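Local coordinates for centrosomal protein 43 (Homo sapiens, PDB 2D68) that is required for anchoring microtubules to centrosomes and for ciliation, and forms homodimers through the N-terminal domain seen here, at residues 26-29 against 30-34; 17-20 against 21-25; 64-67 against 68-71. One frame throughout, in Å; residues are numbered along the deposited sequence.

Contact 1: residues 26-29 against 30-34; sequences AEFL and QFFNL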
ATOM      1  N   ALA B  26      -0.276   0.280  -5.622  1.00  7.25           N
ATOM      2  CA  ALA B  26      -0.211   1.039  -6.882  1.00  8.03           C
ATOM      3  C   ALA B  26      -1.253   2.166  -6.915  1.00  8.10           C
ATOM      4  O   ALA B  26      -0.950   3.275  -7.378  1.00  8.69           O
ATOM      5  CB  ALA B  26      -0.355   0.109  -8.078  1.00  8.57           C
ATOM      6  N   GLU B  27      -2.456   1.904  -6.387  1.00  7.54           N
ATOM      7  CA  GLU B  27      -3.506   2.922  -6.394  1.00  7.38           C
ATOM      8  C   GLU B  27      -3.131   4.089  -5.494  1.00  8.05           C
ATOM      9  O   GLU B  27      -3.423   5.225  -5.818  1.00  8.45           O
ATOM     10  CB  GLU B  27      -4.873   2.339  -6.007  1.00  7.92           C
ATOM     11  CG  GLU B  27      -6.061   3.280  -6.378  1.00  9.24           C
ATOM     12  CD  GLU B  27      -6.419   4.307  -5.298  1.00 12.30           C
ATOM     13  OE1 GLU B  27      -6.211   4.036  -4.101  1.00 11.78           O
ATOM     14  OE2 GLU B  27      -6.934   5.383  -5.657  1.00 13.00           O
ATOM     15  N   PHE B  28      -2.483   3.804  -4.369  1.00  7.81           N
ATOM     16  CA  PHE B  28      -1.985   4.861  -3.514  1.00  7.75           C
ATOM     17  C   PHE B  28      -0.985   5.750  -4.279  1.00  8.01           C
ATOM     18  O   PHE B  28      -1.072   6.977  -4.230  1.00  8.15           O
ATOM     19  CB  PHE B  28      -1.343   4.258  -2.253  1.00  8.37           C
ATOM     20  CG  PHE B  28      -0.591   5.260  -1.438  1.00  6.99           C
ATOM     21  CD1 PHE B  28      -1.208   5.948  -0.406  1.00  8.59           C
ATOM     22  CD2 PHE B  28       0.761   5.517  -1.688  1.00  8.85           C
ATOM     23  CE1 PHE B  28      -0.498   6.900   0.330  1.00  9.13           C
ATOM     24  CE2 PHE B  28       1.463   6.458  -0.947  1.00  9.74           C
ATOM     25  CZ  PHE B  28       0.828   7.146   0.062  1.00 10.76           C
ATOM     26  N   LEU B  29      -0.057   5.123  -4.999  1.00  7.86           N
ATOM     27  CA  LEU B  29       0.933   5.883  -5.773  1.00  8.96           C
ATOM     28  C   LEU B  29       0.243   6.735  -6.825  1.00  9.47           C
ATOM     29  O   LEU B  29       0.577   7.919  -7.012  1.00 10.02           O
ATOM     30  CB  LEU B  29       1.966   4.940  -6.415  1.00  8.97           C
ATOM     31  CG  LEU B  29       2.775   4.073  -5.455  1.00  9.35           C
ATOM     32  CD1 LEU B  29       3.646   3.095  -6.292  1.00  9.49           C
ATOM     33  CD2 LEU B  29       3.657   4.913  -4.541  1.00 10.27           C
ATOM     34  N   GLN B  30      -0.741   6.161  -7.509  1.00  9.20           N
ATOM     35  CA  GLN B  30      -1.477   6.911  -8.543  1.00 11.26           C
ATOM     36  C   GLN B  30      -2.295   8.051  -7.947  1.00 10.54           C
ATOM     37  O   GLN B  30      -2.300   9.185  -8.475  1.00 10.91           O
ATOM     38  CB  GLN B  30      -2.323   5.962  -9.390  1.00 12.17           C
ATOM     39  CG  GLN B  30      -1.425   4.956 -10.118  1.00 16.89           C
ATOM     40  CD  GLN B  30      -2.056   4.296 -11.320  1.00 22.85           C
ATOM     41  OE1 GLN B  30      -2.328   3.099 -11.298  1.00 24.58           O
ATOM     42  NE2 GLN B  30      -2.244   5.058 -12.392  1.00 25.82           N
ATOM     43  N   PHE B  31      -2.947   7.772  -6.818  1.00  9.81           N
ATOM     44  CA  PHE B  31      -3.766   8.799  -6.144  1.00  9.43           C
ATOM     45  C   PHE B  31      -2.996  10.089  -5.849  1.00  9.30           C
ATOM     46  O   PHE B  31      -3.541  11.195  -5.999  1.00  9.74           O
ATOM     47  CB  PHE B  31      -4.406   8.255  -4.852  1.00  8.89           C
ATOM     48  CG  PHE B  31      -5.436   9.191  -4.279  1.00 10.04           C
ATOM     49  CD1 PHE B  31      -6.748   9.173  -4.767  1.00 11.04           C
ATOM     50  CD2 PHE B  31      -5.080  10.155  -3.333  1.00  9.41           C
ATOM     51  CE1 PHE B  31      -7.692  10.073  -4.265  1.00 12.56           C
ATOM     52  CE2 PHE B  31      -6.021  11.051  -2.819  1.00 11.12           C
ATOM     53  CZ  PHE B  31      -7.329  11.009  -3.304  1.00 11.23           C
ATOM     54  N   PHE B  32      -1.750   9.944  -5.405  1.00  9.11           N
ATOM     55  CA  PHE B  32      -0.930  11.096  -5.030  1.00  9.05           C
ATOM     56  C   PHE B  32       0.037  11.530  -6.130  1.00 10.00           C
ATOM     57  O   PHE B  32       0.977  12.294  -5.880  1.00 10.21           O
ATOM     58  CB  PHE B  32      -0.223  10.849  -3.703  1.00 10.12           C
ATOM     59  CG  PHE B  32      -1.146  10.914  -2.531  1.00  8.10           C
ATOM     60  CD1 PHE B  32      -1.747  12.125  -2.184  1.00 10.52           C
ATOM     61  CD2 PHE B  32      -1.455   9.765  -1.798  1.00 10.33           C
ATOM     62  CE1 PHE B  32      -2.638  12.204  -1.125  1.00 11.79           C
ATOM     63  CE2 PHE B  32      -2.342   9.838  -0.714  1.00  9.98           C
ATOM     64  CZ  PHE B  32      -2.915  11.063  -0.371  1.00 10.91           C
ATOM     65  N   ASN B  33      -0.223  11.074  -7.351  1.00 10.69           N
ATOM     66  CA  ASN B  33       0.615  11.443  -8.507  1.00 11.44           C
ATOM     67  C   ASN B  33       2.097  11.191  -8.269  1.00 11.38           C
ATOM     68  O   ASN B  33       2.955  12.010  -8.644  1.00 11.65           O
ATOM     69  CB  ASN B  33       0.368  12.899  -8.889  1.00 11.83           C
ATOM     70  CG  ASN B  33      -1.084  13.157  -9.231  1.00 14.09           C
ATOM     71  OD1 ASN B  33      -1.738  13.974  -8.590  1.00 21.94           O
ATOM     72  ND2 ASN B  33      -1.598  12.449 -10.212  1.00 13.90           N
ATOM     73  N   LEU B  34       2.400  10.045  -7.652  1.00 11.23           N
ATOM     74  CA  LEU B  34       3.787   9.662  -7.393  1.00 10.69           C
ATOM     75  C   LEU B  34       4.283   8.936  -8.646  1.00 11.46           C
ATOM     76  O   LEU B  34       4.519   7.714  -8.655  1.00 11.73           O
ATOM     77  CB  LEU B  34       3.866   8.814  -6.125  1.00 10.48           C
ATOM     78  CG  LEU B  34       3.352   9.538  -4.872  1.00 10.18           C
ATOM     79  CD1 LEU B  34       3.313   8.628  -3.670  1.00 12.60           C
ATOM     80  CD2 LEU B  34       4.169  10.783  -4.536  1.00 12.78           C
TER
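Leu34 N donates to Leu29 O at 2.9 Å. This is the wider-spanning, six-to-one bond of a Schellman motif, which ends helix 16-31. The inner bond runs from Asn33 N to Gln30 O, 3.0 Å. Asn33 is the C-prime residue, and its positive phi of 52° turns the chain out of the helix. The bonds before it are of the ordinary helical kind: Gln30 N to Ala26 O, Phe31 N to Glu27 O and Phe32 N to Phe28 O. Phe32 N to Phe28 O is longer, at 3.3 Å, where Phe32 leaves helical backbone angles.

Two rings pair beside the motif. Phe32 turns its edge toward the face of Phe28 in an offset edge-to-face stack. The centroids of the Phe28 and Phe32 rings are 5.3 Å apart, with the planes at 63°. Phe32 CD2 stands over the Phe28 face near its rim, and Phe32 CE2 comes within 3.6 Å of Phe28 CE1. Phe28 reaches this position with CG trans to the backbone N (chi1 170°), which carries its ring along the helix toward Phe32. Phe12 of the second subunit also meets the Phe32 ring, and Val21 of that subunit packs on Phe28.

The other apolar contacts centre on Leu34. Its CB points back to the helix. Leu34 CD1 lies 3.8 Å from Leu29 CD2, the two side chains crossing at about a right angle. The same methyl, Leu34 CD1, is 3.9 Å from Phe28 CE2.

Glu27 and Phe31 lie side by side and point the same way. The carboxylate is held from outside: OE1 accepts a hydrogen bond from Leu74 N, and OE2 forms a salt bridge with Arg54. Glu27 OE2 also stands 3.9 Å from Phe31 CD1.

Contact 2: residues 17-20 against 21-25; sequences DGRL and VASLV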
ATOM      1  N   ASP B  17      -5.324 -12.458  -2.601  1.00 12.79           N
ATOM      2  CA  ASP B  17      -5.090 -11.427  -1.585  1.00 12.59           C
ATOM      3  C   ASP B  17      -3.855 -10.597  -1.918  1.00 11.88           C
ATOM      4  O   ASP B  17      -3.847  -9.373  -1.744  1.00 11.57           O
ATOM      5  CB  ASP B  17      -4.955 -12.035  -0.187  1.00 13.19           C
ATOM      6  CG  ASP B  17      -6.276 -12.524   0.372  1.00 16.83           C
ATOM      7  OD1 ASP B  17      -7.325 -12.252  -0.242  1.00 20.20           O
ATOM      8  OD2 ASP B  17      -6.263 -13.189   1.433  1.00 21.31           O
ATOM      9  N   GLY B  18      -2.817 -11.262  -2.411  1.00 11.00           N
ATOM     10  CA  GLY B  18      -1.563 -10.577  -2.731  1.00 11.09           C
ATOM     11  C   GLY B  18      -1.719  -9.594  -3.875  1.00 11.18           C
ATOM     12  O   GLY B  18      -1.193  -8.458  -3.840  1.00 10.94           O
ATOM     13  N   ARG B  19      -2.435 -10.022  -4.907  1.00 11.44           N
ATOM     14  CA  ARG B  19      -2.677  -9.134  -6.016  1.00 12.36           C
ATOM     15  C   ARG B  19      -3.508  -7.926  -5.559  1.00 11.74           C
ATOM     16  O   ARG B  19      -3.271  -6.794  -6.009  1.00 12.16           O
ATOM     17  CB  ARG B  19      -3.335  -9.884  -7.179  1.00 13.58           C
ATOM     18  CG  ARG B  19      -3.154  -9.158  -8.479  1.00 16.59           C
ATOM     19  CD  ARG B  19      -3.633  -9.959  -9.672  1.00 18.84           C
ATOM     20  NE  ARG B  19      -3.715  -9.051 -10.804  1.00 19.88           N
ATOM     21  CZ  ARG B  19      -2.713  -8.803 -11.637  1.00 19.76           C
ATOM     22  NH1 ARG B  19      -1.542  -9.424 -11.487  1.00 22.63           N
ATOM     23  NH2 ARG B  19      -2.894  -7.944 -12.632  1.00 20.15           N
ATOM     24  N   LEU B  20      -4.465  -8.152  -4.655  1.00 10.98           N
ATOM     25  CA  LEU B  20      -5.252  -7.045  -4.100  1.00 11.04           C
ATOM     26  C   LEU B  20      -4.369  -6.074  -3.297  1.00 10.60           C
ATOM     27  O   LEU B  20      -4.457  -4.859  -3.475  1.00 10.42           O
ATOM     28  CB  LEU B  20      -6.394  -7.594  -3.239  1.00 12.02           C
ATOM     29  CG  LEU B  20      -7.308  -6.595  -2.571  1.00 14.90           C
ATOM     30  CD1 LEU B  20      -7.858  -5.566  -3.568  1.00 18.00           C
ATOM     31  CD2 LEU B  20      -8.441  -7.361  -1.885  1.00 16.54           C
ATOM     32  N   VAL B  21      -3.517  -6.611  -2.429  1.00  8.88           N
ATOM     33  CA  VAL B  21      -2.556  -5.768  -1.686  1.00  8.42           C
ATOM     34  C   VAL B  21      -1.719  -4.903  -2.640  1.00  7.88           C
ATOM     35  O   VAL B  21      -1.640  -3.658  -2.493  1.00  8.54           O
ATOM     36  CB  VAL B  21      -1.617  -6.632  -0.815  1.00  8.42           C
ATOM     37  CG1 VAL B  21      -0.491  -5.788  -0.240  1.00  9.51           C
ATOM     38  CG2 VAL B  21      -2.409  -7.263   0.328  1.00  8.66           C
ATOM     39  N   ALA B  22      -1.092  -5.552  -3.619  1.00  7.68           N
ATOM     40  CA  ALA B  22      -0.215  -4.814  -4.537  1.00  7.45           C
ATOM     41  C   ALA B  22      -0.979  -3.771  -5.354  1.00  7.53           C
ATOM     42  O   ALA B  22      -0.503  -2.651  -5.533  1.00  7.70           O
ATOM     43  CB  ALA B  22       0.555  -5.761  -5.451  1.00  7.85           C
ATOM     44  N   SER B  23      -2.176  -4.132  -5.805  1.00  7.50           N
ATOM     45  CA  SER B  23      -3.037  -3.179  -6.514  1.00  7.19           C
ATOM     46  C   SER B  23      -3.379  -1.961  -5.642  1.00  7.18           C
ATOM     47  O   SER B  23      -3.384  -0.826  -6.128  1.00  7.92           O
ATOM     48  CB  SER B  23      -4.323  -3.879  -6.978  1.00  8.21           C
ATOM     49  OG  SER B  23      -4.045  -4.933  -7.879  1.00  9.50           O
ATOM     50  N   LEU B  24      -3.630  -2.189  -4.351  1.00  7.52           N
ATOM     51  CA  LEU B  24      -3.900  -1.068  -3.432  1.00  7.03           C
ATOM     52  C   LEU B  24      -2.687  -0.158  -3.268  1.00  7.65           C
ATOM     53  O   LEU B  24      -2.827   1.076  -3.165  1.00  8.24           O
ATOM     54  CB  LEU B  24      -4.363  -1.578  -2.064  1.00  8.26           C
ATOM     55  CG  LEU B  24      -5.789  -2.121  -2.018  1.00  8.08           C
ATOM     56  CD1 LEU B  24      -5.965  -2.982  -0.768  1.00  9.34           C
ATOM     57  CD2 LEU B  24      -6.842  -1.003  -2.076  1.00  8.41           C
ATOM     58  N   VAL B  25      -1.496  -0.749  -3.221  1.00  7.60           N
ATOM     59  CA  VAL B  25      -0.262   0.044  -3.176  1.00  7.43           C
ATOM     60  C   VAL B  25      -0.105   0.893  -4.452  1.00  7.34           C
ATOM     61  O   VAL B  25       0.124   2.109  -4.362  1.00  7.84           O
ATOM     62  CB  VAL B  25       0.957  -0.860  -2.929  1.00  6.91           C
ATOM     63  CG1 VAL B  25       2.285  -0.050  -3.026  1.00  8.51           C
ATOM     64  CG2 VAL B  25       0.859  -1.498  -1.542  1.00  7.91           C
TER
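Ser23 folds its hydroxyl back onto the preceding helical turn. With chi1 at -61°, Ser23 OG sits beside its own backbone N and donates to Arg19 O at 2.7 Å. Ser23 N also donates to Arg19 O, at 2.9 Å. The two donors reach this oxygen from opposite faces of the carbonyl plane, with OG 35° out of it. Losing the hydroxyl to an alanine here is likely to take one of these two donors from Arg19 O and to cost Glu52 N its weak hydrogen bond to OG.

Leu24 CG also lies beside its backbone N, and this brings Leu24 CG within 3.4 Å of Leu20 O. Leu20 takes the other course: its CG is trans to N (chi1 179°), beside the carbonyl carbon. The two leucines still meet loosely, CD1 of Leu20 lying 4.3 Å from CD1 of Leu24. Val21 drops its CG2 to 3.3 Å from Asp17 O, with CG2 set beside the valine's own backbone N.

These turns belong to helix 16-31 in the LisH region of the dimerisation domain. From the second subunit, Phe28 packs on Val21, Ile79 on Leu24 and Leu75 on Val25. Within the chain, helix 54-61 touches Leu20, Ser23 and Leu24 through Leu57, helix 7-13 packs on Val21 and Ala22, and helix 74-80 on Leu24.

Contact 3: residues 64-67 against 68-71; sequences IEAE and GTVG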
ATOM      1  N   ILE B  64     -18.256   1.298  -1.265  1.00 14.95           N
ATOM      2  CA  ILE B  64     -19.108   2.083  -2.170  1.00 15.77           C
ATOM      3  C   ILE B  64     -18.519   3.493  -2.290  1.00 15.93           C
ATOM      4  O   ILE B  64     -18.412   4.206  -1.291  1.00 16.72           O
ATOM      5  CB  ILE B  64     -20.577   2.165  -1.646  1.00 15.63           C
ATOM      6  CG1 ILE B  64     -21.159   0.775  -1.371  1.00 15.36           C
ATOM      7  CG2 ILE B  64     -21.458   2.961  -2.614  1.00 17.11           C
ATOM      8  CD1 ILE B  64     -22.317   0.776  -0.361  1.00 17.33           C
ATOM      9  N   GLU B  65     -18.111   3.912  -3.491  1.00 15.87           N
ATOM     10  CA  GLU B  65     -17.620   5.299  -3.631  1.00 15.66           C
ATOM     11  C   GLU B  65     -18.665   6.313  -3.199  1.00 16.45           C
ATOM     12  O   GLU B  65     -19.850   6.222  -3.566  1.00 16.74           O
ATOM     13  CB  GLU B  65     -17.152   5.657  -5.049  1.00 16.12           C
ATOM     14  CG  GLU B  65     -15.981   4.865  -5.549  1.00 15.53           C
ATOM     15  CD  GLU B  65     -14.598   5.244  -4.969  1.00 16.47           C
ATOM     16  OE1 GLU B  65     -14.433   6.016  -3.984  1.00 15.41           O
ATOM     17  OE2 GLU B  65     -13.640   4.701  -5.513  1.00 13.74           O
ATOM     18  N   ALA B  66     -18.213   7.281  -2.420  1.00 16.42           N
ATOM     19  CA  ALA B  66     -19.080   8.338  -1.918  1.00 17.07           C
ATOM     20  C   ALA B  66     -18.224   9.570  -1.655  1.00 17.63           C
ATOM     21  O   ALA B  66     -16.995   9.530  -1.822  1.00 16.51           O
ATOM     22  CB  ALA B  66     -19.793   7.868  -0.654  1.00 17.17           C
ATOM     23  N   GLU B  67     -18.847  10.685  -1.268  1.00 18.62           N
ATOM     24  CA  GLU B  67     -18.072  11.892  -1.054  1.00 20.49           C
ATOM     25  C   GLU B  67     -16.972  11.628  -0.009  1.00 19.64           C
ATOM     26  O   GLU B  67     -15.884  12.186  -0.092  1.00 20.43           O
ATOM     27  CB  GLU B  67     -18.986  13.085  -0.709  1.00 20.59           C
ATOM     28  CG  GLU B  67     -19.210  13.369   0.762  1.00 24.29           C
ATOM     29  CD  GLU B  67     -19.956  14.679   0.979  1.00 24.22           C
ATOM     30  OE1 GLU B  67     -19.855  15.245   2.091  1.00 29.57           O
ATOM     31  OE2 GLU B  67     -20.631  15.144   0.030  1.00 29.34           O
ATOM     32  N   GLY B  68     -17.262  10.725   0.929  1.00 18.67           N
ATOM     33  CA  GLY B  68     -16.330  10.376   2.007  1.00 17.36           C
ATOM     34  C   GLY B  68     -15.201   9.414   1.684  1.00 16.92           C
ATOM     35  O   GLY B  68     -14.331   9.184   2.533  1.00 17.99           O
ATOM     36  N   THR B  69     -15.219   8.829   0.479  1.00 14.18           N
ATOM     37  CA  THR B  69     -14.115   7.976   0.027  1.00 12.97           C
ATOM     38  C   THR B  69     -13.326   8.578  -1.128  1.00 12.09           C
ATOM     39  O   THR B  69     -12.119   8.305  -1.272  1.00 11.86           O
ATOM     40  CB  THR B  69     -14.589   6.571  -0.421  1.00 12.59           C
ATOM     41  OG1 THR B  69     -15.544   6.705  -1.483  1.00 13.07           O
ATOM     42  CG2 THR B  69     -15.182   5.773   0.727  1.00 14.25           C
ATOM     43  N   VAL B  70     -14.002   9.367  -1.972  1.00 11.93           N
ATOM     44  CA  VAL B  70     -13.383   9.850  -3.227  1.00 12.02           C
ATOM     45  C   VAL B  70     -12.158  10.733  -3.018  1.00 11.51           C
ATOM     46  O   VAL B  70     -11.277  10.818  -3.908  1.00 11.77           O
ATOM     47  CB  VAL B  70     -14.402  10.528  -4.214  1.00 11.54           C
ATOM     48  CG1 VAL B  70     -15.443   9.530  -4.658  1.00 13.06           C
ATOM     49  CG2 VAL B  70     -15.032  11.803  -3.625  1.00 15.04           C
ATOM     50  N   GLY B  71     -12.100  11.360  -1.841  1.00 11.32           N
ATOM     51  CA  GLY B  71     -11.073  12.346  -1.508  1.00 11.94           C
ATOM     52  C   GLY B  71      -9.791  11.761  -0.954  1.00 11.39           C
ATOM     53  O   GLY B  71      -8.864  12.497  -0.604  1.00 12.88           O
TER
HETATM   54  O   HOH W   1     -13.359  11.769   0.622  1.00 21.73           O
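Ala66 O accepts two backbone hydrogen bonds, from Thr69 N and from Val70 N. The Val70 N to Ala66 O bond is 3.0 Å long and runs almost straight on from the carbonyl bond. Thr69 N comes instead from above the carbonyl plane, 60° out of it. Val70 CG1 lies close to the same oxygen, 3.2 Å from Ala66 O, and its CG2 is also close by.

The hydroxyl of Thr69 is a second polar centre. Ala66 N donates to Thr69 OG1 at 2.9 Å, with an angle of 161° at the hydrogen. Thr69 OG1 and Glu65 OE1 are hydrogen-bonding partners at 2.8 Å. The threonine meets both because chi1 of 58° puts OG1 between its backbone N and carbonyl carbon, facing the 64-67 segment. Glu65 bends at its second torsion, and this folds the carboxylate back over the turn.

Residues 68-70 belong to a short, weakly bonded helix. In this turn Ala66 O takes an i+3 bond from Thr69 N and an i+4 bond from Val70 N, while the Thr69 side chain accepts from Ala66 N in return.

A water joins the far end of the turn. It donates to Glu67 O at 2.7 Å and accepts from Gly71 N at 2.8 Å. Glu67 O and Gly71 N are themselves 4.2 Å apart, so the water takes the place of a direct helical bond.

Arg54, outside both segments, ties the turn to helix 54-61. Its NE forms a salt bridge with Glu65 OE2, and its NH2 a hydrogen bond with Thr69 O. Glu55 OE1 is also near Glu65 OE2, a like charge that Arg54 probably offsets.

In the fold
Along the chain the order is contact 2, contact 1, contact 3. Contacts 2 and 1 adjoin on helix 16-31, with centres about 13 Å apart. Both touch the second subunit, so this helix serves the core of the chain and the dimer interface together. Contact 3 lies on the surface, in the loop and short helix that follow helix 54-61, and no other chain of the assembly touches it. Its centre is about 16 Å from that of contact 1 and about 20 Å from that of contact 2. Phe31 bridges contacts 1 and 3 by packing on Val70 and Gly71. Arg54 links them too, through Glu27 and Glu65. All three lie in the dimerisation domain.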